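Local coordinates for choline dehydrogenase and related flavoproteins (Aspergillus oryzae, PDB 3Q9T), which oxidises formate as a formate oxidase of the glucose-methanol-choline oxidoreductase family, with 8-formyl-FAD bound at its catalytic site, at residues E165-P168 and F169-N172; F320-D323 and D324-R328; C398-T402 and A403-H407; P409-T413 and G414-T418; E482-Y485 and P486-P490. All coordinates share one frame; numbering follows the deposited sequence.

The five contacts gather on one side of the chain's centre. Contacts 3 and 4 each touch the other four. The centre of contact 2 is about 8 Å from that of contact 4 and about 13 Å from that of contact 3, with Asp323 bonding to Phe400 N of contact 3 and to His416 N of contact 4. Contact 1 meets contact 2 through Met166 and Met322 and through Pro168 and Phe320. Contact 5 joins contacts 3 and 4 through Tyr485, which touches Phe400 and Pro411; the centres of contacts 4 and 5 are about 12 Å apart. Contact 3 approaches the cofactor, the side chain of Ala403 lying about 6 Å from the 8-formyl-FAD. Contacts 3, 4 and 5 also touch the second subunit.

Contact 1. Residues E165-P168 and F169-N172; sequences EMAP and FREN
The guanidinium of Arg170 lies over the peptide between Met166 and Ala167, with Ala167 CA 3.4 Å above its plane and displaced toward the rim. Its NH2 is also 3.5 Å from Ala167 CB, a methyl small enough to lie against the same face. The Phe169 ring meets the carbonyl of Met166 at its edge, in plane, with CD1 4.0 Å from Met166 O. The sulfur of the same methionine stands obliquely to this ring, SD being 4.9 Å from the centroid, a Met-aromatic contact in which the bent thioether chain curls back beside the aromatic group. Torsion explains the Arg170 pose: CG lies beside the backbone N (chi1 -59°), and a further bend at chi3 folds the chain back along the turn, where NH1 finds Glu354 in a salt bridge and the carbonyl of Ile163.

All of this belongs to the first turn of helix 167-179, opened by the bond from Arg170 N to Met166 O at 2.8 Å. Proline suits position 168, since a first-turn residue need not give an N-H to the helix. Its own oxygen is gripped twice, by Asn172 N at 3.0 Å and by Asn172 ND2 at 2.8 Å, from opposite faces of the carbonyl plane. A water accepts from Phe169 N and donates to Glu165 O, and Phe320 packs on the Pro168 ring from outside.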
# COMPACT_ATOMS: atom_id res chain seq x y z
N GLU A 165 25.32 3.58 -29.91
CA GLU A 165 24.03 4.12 -30.33
C GLU A 165 23.51 5.22 -29.40
O GLU A 165 22.71 6.05 -29.82
CB GLU A 165 23.02 2.98 -30.41
CG GLU A 165 21.61 3.42 -30.76
CD GLU A 165 20.68 2.24 -30.97
OE1 GLU A 165 21.10 1.09 -30.67
OE2 GLU A 165 19.54 2.45 -31.45
N MET A 166 23.97 5.23 -28.15
CA MET A 166 23.52 6.25 -27.20
C MET A 166 24.35 7.54 -27.20
O MET A 166 24.06 8.46 -26.43
CB MET A 166 23.46 5.69 -25.77
CG MET A 166 22.32 4.72 -25.52
SD MET A 166 20.67 5.38 -25.88
CE MET A 166 20.36 4.66 -27.50
N ALA A 167 25.39 7.60 -28.04
CA ALA A 167 26.21 8.81 -28.13
C ALA A 167 25.41 10.11 -28.40
O ALA A 167 25.62 11.11 -27.71
CB ALA A 167 27.36 8.63 -29.16
N PRO A 168 24.51 10.09 -29.40
CA PRO A 168 23.63 11.25 -29.64
C PRO A 168 22.79 11.64 -28.41
O PRO A 168 22.60 12.83 -28.12
CB PRO A 168 22.71 10.76 -30.76
CG PRO A 168 23.54 9.75 -31.51
CD PRO A 168 24.33 9.04 -30.42
N PHE A 169 22.31 10.64 -27.68
CA PHE A 169 21.60 10.85 -26.42
C PHE A 169 22.51 11.55 -25.41
O PHE A 169 22.18 12.62 -24.88
CB PHE A 169 21.09 9.50 -25.91
CG PHE A 169 20.65 9.50 -24.47
CD1 PHE A 169 21.56 9.26 -23.46
CD2 PHE A 169 19.31 9.70 -24.14
CE1 PHE A 169 21.15 9.24 -22.13
CE2 PHE A 169 18.90 9.68 -22.81
CZ PHE A 169 19.82 9.44 -21.81
N ARG A 170 23.69 10.98 -25.17
CA ARG A 170 24.63 11.61 -24.23
C ARG A 170 24.97 13.04 -24.63
O ARG A 170 25.08 13.94 -23.77
CB ARG A 170 25.91 10.78 -24.08
CG ARG A 170 25.66 9.36 -23.56
CD ARG A 170 26.97 8.70 -23.19
NE ARG A 170 27.84 8.50 -24.34
CZ ARG A 170 27.77 7.45 -25.16
NH1 ARG A 170 26.87 6.49 -24.95
NH2 ARG A 170 28.60 7.36 -26.19
N GLU A 171 25.15 13.27 -25.93
CA GLU A 171 25.55 14.59 -26.42
C GLU A 171 24.44 15.63 -26.19
O GLU A 171 24.71 16.74 -25.74
CB GLU A 171 25.95 14.51 -27.90
CG GLU A 171 25.35 15.61 -28.77
CD GLU A 171 26.38 16.65 -29.22
OE1 GLU A 171 27.18 17.12 -28.38
OE2 GLU A 171 26.38 16.99 -30.43
N ASN A 172 23.20 15.25 -26.48
CA ASN A 172 22.06 16.13 -26.20
C ASN A 172 21.81 16.43 -24.71
O ASN A 172 21.50 17.57 -24.35
CB ASN A 172 20.81 15.61 -26.87
CG ASN A 172 20.77 15.94 -28.35
OD1 ASN A 172 20.43 17.05 -28.75
ND2 ASN A 172 21.15 14.97 -29.18
O HOH W 1 21.22 8.38 -29.01

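Contact 2. Residues F320-D323 and D324-R328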
# COMPACT_ATOMS: atom_id res chain seq x y z
N PHE A 320 16.90 6.98 -29.32
CA PHE A 320 17.45 7.72 -28.18
C PHE A 320 17.19 7.01 -26.85
O PHE A 320 17.33 7.58 -25.78
CB PHE A 320 16.97 9.18 -28.19
CG PHE A 320 17.58 9.99 -29.31
CD1 PHE A 320 18.76 10.68 -29.11
CD2 PHE A 320 16.99 10.00 -30.56
CE1 PHE A 320 19.34 11.41 -30.13
CE2 PHE A 320 17.56 10.73 -31.60
CZ PHE A 320 18.74 11.43 -31.38
N GLY A 321 16.86 5.74 -26.95
CA GLY A 321 16.81 4.87 -25.79
C GLY A 321 17.02 3.46 -26.29
O GLY A 321 17.01 3.24 -27.49
N MET A 322 17.20 2.51 -25.39
CA MET A 322 17.59 1.16 -25.76
C MET A 322 16.45 0.15 -25.80
O MET A 322 16.68 -1.04 -26.03
CB MET A 322 18.69 0.70 -24.81
CG MET A 322 19.95 1.55 -24.92
SD MET A 322 20.68 1.39 -26.55
CE MET A 322 20.90 -0.40 -26.66
N ASP A 323 15.23 0.62 -25.59
CA ASP A 323 14.07 -0.26 -25.52
C ASP A 323 13.99 -1.24 -26.69
O ASP A 323 13.71 -2.43 -26.51
CB ASP A 323 12.77 0.55 -25.44
CG ASP A 323 12.79 1.58 -24.31
OD1 ASP A 323 13.74 2.39 -24.25
OD2 ASP A 323 11.86 1.56 -23.48
N ASP A 324 14.21 -0.73 -27.90
CA ASP A 324 13.99 -1.54 -29.10
C ASP A 324 15.09 -2.59 -29.29
O ASP A 324 14.93 -3.52 -30.07
CB ASP A 324 13.87 -0.67 -30.34
CG ASP A 324 12.88 -1.23 -31.35
OD1 ASP A 324 11.75 -1.61 -30.94
OD2 ASP A 324 13.22 -1.31 -32.55
N VAL A 325 16.19 -2.42 -28.57
CA VAL A 325 17.31 -3.33 -28.69
C VAL A 325 17.31 -4.35 -27.56
O VAL A 325 17.49 -5.54 -27.79
CB VAL A 325 18.64 -2.58 -28.67
CG1 VAL A 325 19.79 -3.56 -28.85
CG2 VAL A 325 18.66 -1.48 -29.75
N LEU A 326 17.07 -3.88 -26.34
CA LEU A 326 17.21 -4.75 -25.18
C LEU A 326 15.90 -5.28 -24.62
O LEU A 326 15.83 -6.42 -24.14
CB LEU A 326 18.02 -4.04 -24.09
CG LEU A 326 19.47 -3.76 -24.49
CD1 LEU A 326 20.16 -2.85 -23.48
CD2 LEU A 326 20.21 -5.08 -24.65
N LEU A 327 14.85 -4.47 -24.69
CA LEU A 327 13.60 -4.79 -24.00
C LEU A 327 12.64 -5.66 -24.80
O LEU A 327 11.94 -6.50 -24.24
CB LEU A 327 12.87 -3.52 -23.59
CG LEU A 327 12.86 -3.13 -22.11
CD1 LEU A 327 11.76 -2.09 -21.89
CD2 LEU A 327 12.64 -4.35 -21.21
N ARG A 328 12.59 -5.44 -26.11
CA ARG A 328 11.61 -6.10 -26.96
C ARG A 328 12.26 -7.23 -27.74
O ARG A 328 13.43 -7.15 -28.12
CB ARG A 328 10.93 -5.08 -27.90
CG ARG A 328 10.10 -4.05 -27.14
CD ARG A 328 9.25 -3.16 -28.02
NE ARG A 328 10.01 -2.05 -28.58
CZ ARG A 328 10.05 -0.83 -28.04
NH1 ARG A 328 9.37 -0.57 -26.92
NH2 ARG A 328 10.77 0.12 -28.62
O HOH W 2 16.23 1.58 -29.34
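Arg328 folds back over Asp323, and each part of its side chain has something to meet. CB and CG pass the Asp323 carbonyl, CG at 4.0 Å from its oxygen, and CD packs on the carbonyl oxygen of Lys412. With chi3 at -82° the chain then bends, turning the guanidinium so that its face looks onto the Asp323 main chain and its NH2 comes 3.8 Å from Asp323 CB. NE and NH2 both grip Asp324 OD1, a side-on salt bridge to one oxygen: NE uses the anti lone pair at 3.0 Å, whereas NH2 comes in tilted out of the carboxylate plane. At the tip, NH1 bonds to the carbonyl of Gly414.

The backbone beneath is the short helix 323-327, which ends in a wider pi-type turn. Asp323 O therefore serves two amides, Leu327 N at 3.0 Å and Arg328 N at 3.2 Å. Met322 O likewise accepts from Val325 N and Leu326 N, the latter bond nearly straight at 168°. On the apolar side the two outer bends of Met322 bring CE to 3.7 Å from Val325 CB, while its CB lies 4.1 Å from Leu326 CD1, a flexible chain that rests against two branched ones.

Asp323 turns its carboxylate to His416 N and Phe400 N, while Asp324 OD2 is paired with Lys332. With one cation on each of its oxygens, Asp324 is probably held firmly in the ionised form.

Contact 3. Residues C398-T402 and A403-H407; sequences CMFGT and AFQWH
Phe400 and Gln405 make the close-packed half of this short 3-10 turn. The Phe400 ring tip, CZ, sits 3.6 Å from Gln405 CG and nearly as close to CB, so the aliphatic part of the glutamine takes the closest contact; ring and amide planes stand 72° apart. The chain bend at chi2 (-72°) swings the amide back onto its own neighbour, where NE2 donates to Phe404 O at 2.8 Å, with the acceptor in the amide plane. A glutamine suits the place because it offers methylenes to the ring while its NE2 still finds an acceptor. Underneath, Phe404 N bonds to Gly401 O at 2.9 Å, and Gly401, lacking a side chain, allows the Phe404 ring to lie close by.

The other half is looser. Gln405 N reaches Thr402 O only at 3.3 Å, from well above the carbonyl plane, and the Trp406 ring turns its CD1 edge to the same oxygen, in plane. Thr402 and Trp406 are both partly exposed here; NE1 of the indole donates to Ala403 O at 2.8 Å, from above the carbonyl plane. Ala403 itself faces Tyr98, an FAD-binding residue, and His407 ND1 bonds to Asp503 of the second subunit.

The turn lies in the loop between strands 392-397 and 415-423: Phe400 packs on Leu327 of helix 323-327 and on Val313 of strand 308-316, while Phe404 rests on Pro311 of that strand and on Gln506 of strand 506-507.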
# COMPACT_ATOMS: atom_id res chain seq x y z
N CYS A 398 18.83 5.07 -19.82
CA CYS A 398 18.48 5.22 -21.24
C CYS A 398 17.60 4.11 -21.77
O CYS A 398 17.85 3.58 -22.85
CB CYS A 398 19.73 5.39 -22.12
SG CYS A 398 20.93 4.08 -21.97
N MET A 399 16.56 3.76 -21.01
CA MET A 399 15.48 2.91 -21.52
C MET A 399 14.40 2.83 -20.45
O MET A 399 14.60 3.29 -19.32
CB MET A 399 15.97 1.52 -21.93
CG MET A 399 16.02 0.47 -20.84
SD MET A 399 16.44 -1.20 -21.42
CE MET A 399 15.74 -1.19 -23.03
N PHE A 400 13.24 2.29 -20.79
CA PHE A 400 12.22 2.07 -19.76
C PHE A 400 12.78 1.11 -18.73
O PHE A 400 13.28 0.05 -19.08
CB PHE A 400 10.94 1.49 -20.35
CG PHE A 400 9.84 1.35 -19.33
CD1 PHE A 400 8.99 2.40 -19.07
CD2 PHE A 400 9.68 0.17 -18.62
CE1 PHE A 400 7.97 2.29 -18.14
CE2 PHE A 400 8.65 0.04 -17.68
CZ PHE A 400 7.79 1.11 -17.44
N GLY A 401 12.69 1.48 -17.45
CA GLY A 401 13.21 0.63 -16.38
C GLY A 401 12.14 0.12 -15.42
O GLY A 401 11.62 0.89 -14.60
N THR A 402 11.84 -1.17 -15.51
CA THR A 402 10.81 -1.79 -14.67
C THR A 402 11.13 -1.60 -13.21
O THR A 402 10.23 -1.48 -12.41
CB THR A 402 10.66 -3.30 -14.93
OG1 THR A 402 11.97 -3.89 -14.94
CG2 THR A 402 9.97 -3.55 -16.27
N ALA A 403 12.43 -1.59 -12.87
CA ALA A 403 12.85 -1.44 -11.47
C ALA A 403 12.42 -0.11 -10.87
O ALA A 403 12.44 0.06 -9.65
CB ALA A 403 14.36 -1.62 -11.33
N PHE A 404 12.05 0.85 -11.73
CA PHE A 404 11.72 2.19 -11.26
C PHE A 404 10.30 2.62 -11.62
O PHE A 404 10.00 3.80 -11.64
CB PHE A 404 12.71 3.20 -11.84
CG PHE A 404 14.12 2.97 -11.40
CD1 PHE A 404 14.54 3.34 -10.14
CD2 PHE A 404 15.04 2.37 -12.27
CE1 PHE A 404 15.84 3.14 -9.73
CE2 PHE A 404 16.37 2.18 -11.86
CZ PHE A 404 16.76 2.57 -10.59
N GLN A 405 9.44 1.65 -11.92
CA GLN A 405 8.07 1.90 -12.36
C GLN A 405 7.23 0.76 -11.83
O GLN A 405 6.81 -0.13 -12.58
CB GLN A 405 7.97 1.94 -13.88
CG GLN A 405 8.62 3.13 -14.54
CD GLN A 405 7.86 4.43 -14.32
OE1 GLN A 405 7.09 4.84 -15.18
NE2 GLN A 405 8.09 5.08 -13.19
N TRP A 406 6.99 0.78 -10.53
CA TRP A 406 6.46 -0.40 -9.85
C TRP A 406 4.98 -0.63 -10.15
O TRP A 406 4.49 -1.73 -9.98
CB TRP A 406 6.68 -0.27 -8.35
CG TRP A 406 8.10 -0.39 -7.92
CD1 TRP A 406 9.19 -0.61 -8.72
CD2 TRP A 406 8.59 -0.30 -6.59
NE1 TRP A 406 10.32 -0.66 -7.96
CE2 TRP A 406 9.99 -0.47 -6.65
CE3 TRP A 406 7.98 -0.09 -5.35
CZ2 TRP A 406 10.79 -0.45 -5.52
CZ3 TRP A 406 8.78 -0.06 -4.22
CH2 TRP A 406 10.17 -0.24 -4.32
N HIS A 407 4.27 0.40 -10.60
CA HIS A 407 2.83 0.21 -10.82
C HIS A 407 2.34 0.43 -12.23
O HIS A 407 1.15 0.30 -12.48
CB HIS A 407 2.00 1.05 -9.83
CG HIS A 407 2.15 0.60 -8.41
ND1 HIS A 407 1.43 -0.46 -7.88
CD2 HIS A 407 2.97 1.02 -7.42
CE1 HIS A 407 1.78 -0.64 -6.62
NE2 HIS A 407 2.72 0.24 -6.32

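Contact 4. Residues P409-T413 and G414-T418; sequences PTPKT and GDHLT
Pro411 laid on the imidazole of His416 is a local loop-to-strand contact, made where the long connection after strand 392-397 turns into strand 415-423 of the large mixed sheet. That strand runs antiparallel to both of its neighbours, with Asp415 and Leu417 paired to Val316 and Leu314 of strand 308-316 and Thr418 paired to Val397. No hydrogen bond between the two segments closes the turn; the contact rests on the proline-imidazole packing and on the conformation of Gly414.

Pro411 CG meets one face of the ring, 3.5 Å from His416 NE2, and CB of the same proline lies beside it at 3.6 Å from His416 CE1. The rigid pyrrolidine thus offers two carbons to a flat partner, a fit that costs little freedom. His416 CG stands beside its own backbone N (chi1 -58°), which carries the ring back across the turn to the proline. Phe400 and Tyr485 also touch Pro411.

Between the two residues Gly414 takes a positive phi of 85°, a conformation in which a beta carbon would be pressed into the carbonyl oxygen of Thr413, so glycine fits naturally at the bend. Thr413 sends OG1 to Arg315 NH1, tying the exposed corner to the adjacent strand. At the ring edge, in plane, Thr413 O comes within 3.1 Å of His416 CE1.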
# COMPACT_ATOMS: atom_id res chain seq x y z
N PRO A 409 2.53 -0.52 -16.41
CA PRO A 409 2.99 -1.58 -17.31
C PRO A 409 4.16 -1.11 -18.17
O PRO A 409 4.43 0.10 -18.29
CB PRO A 409 1.75 -1.89 -18.17
CG PRO A 409 0.86 -0.71 -18.03
CD PRO A 409 1.16 -0.06 -16.71
N THR A 410 4.86 -2.06 -18.75
CA THR A 410 5.91 -1.74 -19.69
C THR A 410 5.28 -1.33 -21.01
O THR A 410 4.46 -2.07 -21.56
CB THR A 410 6.81 -2.95 -19.93
OG1 THR A 410 7.41 -3.34 -18.68
CG2 THR A 410 7.90 -2.59 -20.94
N PRO A 411 5.65 -0.14 -21.52
CA PRO A 411 5.05 0.27 -22.79
C PRO A 411 5.38 -0.75 -23.89
O PRO A 411 6.45 -1.35 -23.87
CB PRO A 411 5.70 1.63 -23.08
CG PRO A 411 6.24 2.10 -21.77
CD PRO A 411 6.61 0.85 -21.01
N LYS A 412 4.46 -0.92 -24.83
CA LYS A 412 4.60 -1.89 -25.90
C LYS A 412 5.47 -1.40 -27.06
O LYS A 412 6.08 -2.21 -27.76
CB LYS A 412 3.22 -2.30 -26.42
CG LYS A 412 2.35 -2.99 -25.37
CD LYS A 412 0.91 -3.13 -25.84
CE LYS A 412 0.07 -3.88 -24.82
NZ LYS A 412 0.62 -5.23 -24.55
N THR A 413 5.53 -0.08 -27.24
CA THR A 413 6.27 0.55 -28.33
C THR A 413 7.09 1.75 -27.85
O THR A 413 6.90 2.25 -26.74
CB THR A 413 5.30 1.14 -29.37
OG1 THR A 413 4.67 2.31 -28.81
CG2 THR A 413 4.23 0.13 -29.77
N GLY A 414 7.98 2.24 -28.71
CA GLY A 414 8.70 3.47 -28.43
C GLY A 414 9.96 3.29 -27.60
O GLY A 414 10.09 2.33 -26.84
N ASP A 415 10.89 4.22 -27.74
CA ASP A 415 12.06 4.22 -26.88
C ASP A 415 11.77 5.16 -25.70
O ASP A 415 10.97 6.09 -25.82
CB ASP A 415 13.31 4.63 -27.65
CG ASP A 415 13.76 3.57 -28.66
OD1 ASP A 415 13.64 2.36 -28.37
OD2 ASP A 415 14.23 3.94 -29.75
N HIS A 416 12.38 4.91 -24.56
CA HIS A 416 12.10 5.74 -23.40
C HIS A 416 13.35 6.16 -22.65
O HIS A 416 14.42 5.58 -22.83
CB HIS A 416 11.16 5.00 -22.46
CG HIS A 416 9.86 4.62 -23.11
ND1 HIS A 416 9.75 3.55 -23.97
CD2 HIS A 416 8.64 5.20 -23.07
CE1 HIS A 416 8.51 3.47 -24.41
NE2 HIS A 416 7.81 4.46 -23.88
N LEU A 417 13.21 7.19 -21.84
CA LEU A 417 14.21 7.54 -20.85
C LEU A 417 13.55 7.37 -19.48
O LEU A 417 12.41 7.76 -19.28
CB LEU A 417 14.67 8.99 -21.05
CG LEU A 417 15.37 9.69 -19.89
CD1 LEU A 417 16.77 9.16 -19.66
CD2 LEU A 417 15.42 11.19 -20.14
N THR A 418 14.25 6.76 -18.53
CA THR A 418 13.76 6.69 -17.16
C THR A 418 14.64 7.56 -16.26
O THR A 418 15.80 7.24 -16.03
CB THR A 418 13.74 5.24 -16.62
OG1 THR A 418 12.96 4.40 -17.48
CG2 THR A 418 13.15 5.20 -15.20

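Contact 5. Residues E482-Y485 and P486-P490; sequences ESEY and PWEMP
Strand 481-485 leads into a type VIa turn through the cis peptide between Tyr485 and Pro486. Across that turn Glu484 OE1 takes the amide of Met489, with Met489 N at 2.6 Å, an almost straight bond of 171° that meets the oxygen on its syn side but tilted from the carboxylate plane. An extended glutamate has the length to span the turn, and OE1 has a second partner in Tyr468 OH. OE2 is linked to Met489 O by a water that donates to both, 2.5 Å from OE2. One oxygen directly and the other through a water thus reach the same residue.

On the other side of the strand Tyr485 has CG anti to the backbone N (chi1 180°), which swings the ring over Pro486. Pro486 CB stands 3.8 Å above the ring centre, a CH-pi contact, and CG of the proline is 3.5 Å above the plane of the Trp487 indole, displaced toward its rim. Tyr485 OH bonds to Pro409 O, while Trp487 packs on Pro409 of the second subunit. An aromatic residue packing its face on the cis-proline that follows it is characteristic of type VI turns.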
# COMPACT_ATOMS: atom_id res chain seq x y z
N GLU A 482 9.10 13.14 -26.75
CA GLU A 482 7.85 12.91 -27.46
C GLU A 482 6.65 12.92 -26.52
O GLU A 482 5.63 13.48 -26.86
CB GLU A 482 7.86 11.58 -28.24
CG GLU A 482 8.84 11.55 -29.40
CD GLU A 482 8.58 10.41 -30.39
OE1 GLU A 482 7.85 9.45 -30.03
OE2 GLU A 482 9.10 10.48 -31.52
N SER A 483 6.76 12.26 -25.37
CA SER A 483 5.64 12.30 -24.42
C SER A 483 6.00 11.80 -23.02
O SER A 483 7.08 11.23 -22.82
CB SER A 483 4.42 11.55 -24.97
OG SER A 483 4.70 10.17 -25.11
N GLU A 484 5.11 12.05 -22.05
CA GLU A 484 5.27 11.61 -20.67
C GLU A 484 4.54 10.28 -20.52
O GLU A 484 3.45 10.12 -21.04
CB GLU A 484 4.65 12.61 -19.69
CG GLU A 484 5.23 14.02 -19.71
CD GLU A 484 4.67 14.90 -18.59
OE1 GLU A 484 4.81 14.53 -17.40
OE2 GLU A 484 4.07 15.96 -18.90
N TYR A 485 5.15 9.34 -19.82
CA TYR A 485 4.49 8.07 -19.56
C TYR A 485 4.36 7.93 -18.06
O TYR A 485 5.30 8.23 -17.33
CB TYR A 485 5.32 6.93 -20.14
CG TYR A 485 4.70 5.58 -19.91
CD1 TYR A 485 3.70 5.10 -20.74
CD2 TYR A 485 5.11 4.79 -18.84
CE1 TYR A 485 3.13 3.86 -20.52
CE2 TYR A 485 4.55 3.56 -18.61
CZ TYR A 485 3.56 3.09 -19.46
OH TYR A 485 3.00 1.86 -19.21
N PRO A 486 3.19 7.48 -17.58
CA PRO A 486 2.00 7.09 -18.33
C PRO A 486 0.96 8.19 -18.46
O PRO A 486 -0.07 7.97 -19.09
CB PRO A 486 1.42 5.96 -17.49
CG PRO A 486 1.73 6.40 -16.08
CD PRO A 486 3.08 7.10 -16.16
N TRP A 487 1.19 9.33 -17.82
CA TRP A 487 0.34 10.51 -17.98
C TRP A 487 1.20 11.68 -17.57
O TRP A 487 2.38 11.49 -17.29
CB TRP A 487 -0.92 10.44 -17.11
CG TRP A 487 -0.63 10.02 -15.71
CD1 TRP A 487 -0.01 10.76 -14.75
CD2 TRP A 487 -0.95 8.77 -15.10
NE1 TRP A 487 0.08 10.04 -13.58
CE2 TRP A 487 -0.50 8.82 -13.77
CE3 TRP A 487 -1.58 7.61 -15.56
CZ2 TRP A 487 -0.64 7.74 -12.88
CZ3 TRP A 487 -1.73 6.54 -14.68
CH2 TRP A 487 -1.26 6.62 -13.35
N GLU A 488 0.63 12.88 -17.53
CA GLU A 488 1.41 14.09 -17.29
C GLU A 488 1.71 14.28 -15.82
O GLU A 488 0.84 14.11 -14.97
CB GLU A 488 0.65 15.32 -17.79
CG GLU A 488 0.28 15.29 -19.26
CD GLU A 488 -0.97 16.12 -19.55
OE1 GLU A 488 -0.83 17.36 -19.74
OE2 GLU A 488 -2.08 15.54 -19.56
N MET A 489 2.96 14.67 -15.54
CA MET A 489 3.38 15.04 -14.20
C MET A 489 2.71 16.37 -13.87
O MET A 489 2.88 17.35 -14.58
CB MET A 489 4.92 15.14 -14.12
CG MET A 489 5.47 15.40 -12.71
SD MET A 489 5.31 13.97 -11.61
CE MET A 489 6.52 12.90 -12.37
N PRO A 490 1.92 16.41 -12.79
CA PRO A 490 1.08 17.58 -12.49
C PRO A 490 1.86 18.76 -11.92
O PRO A 490 1.49 19.32 -10.88
CB PRO A 490 0.11 17.03 -11.43
CG PRO A 490 0.94 15.99 -10.70
CD PRO A 490 1.76 15.33 -11.79
O HOH W 3 3.54 17.67 -17.11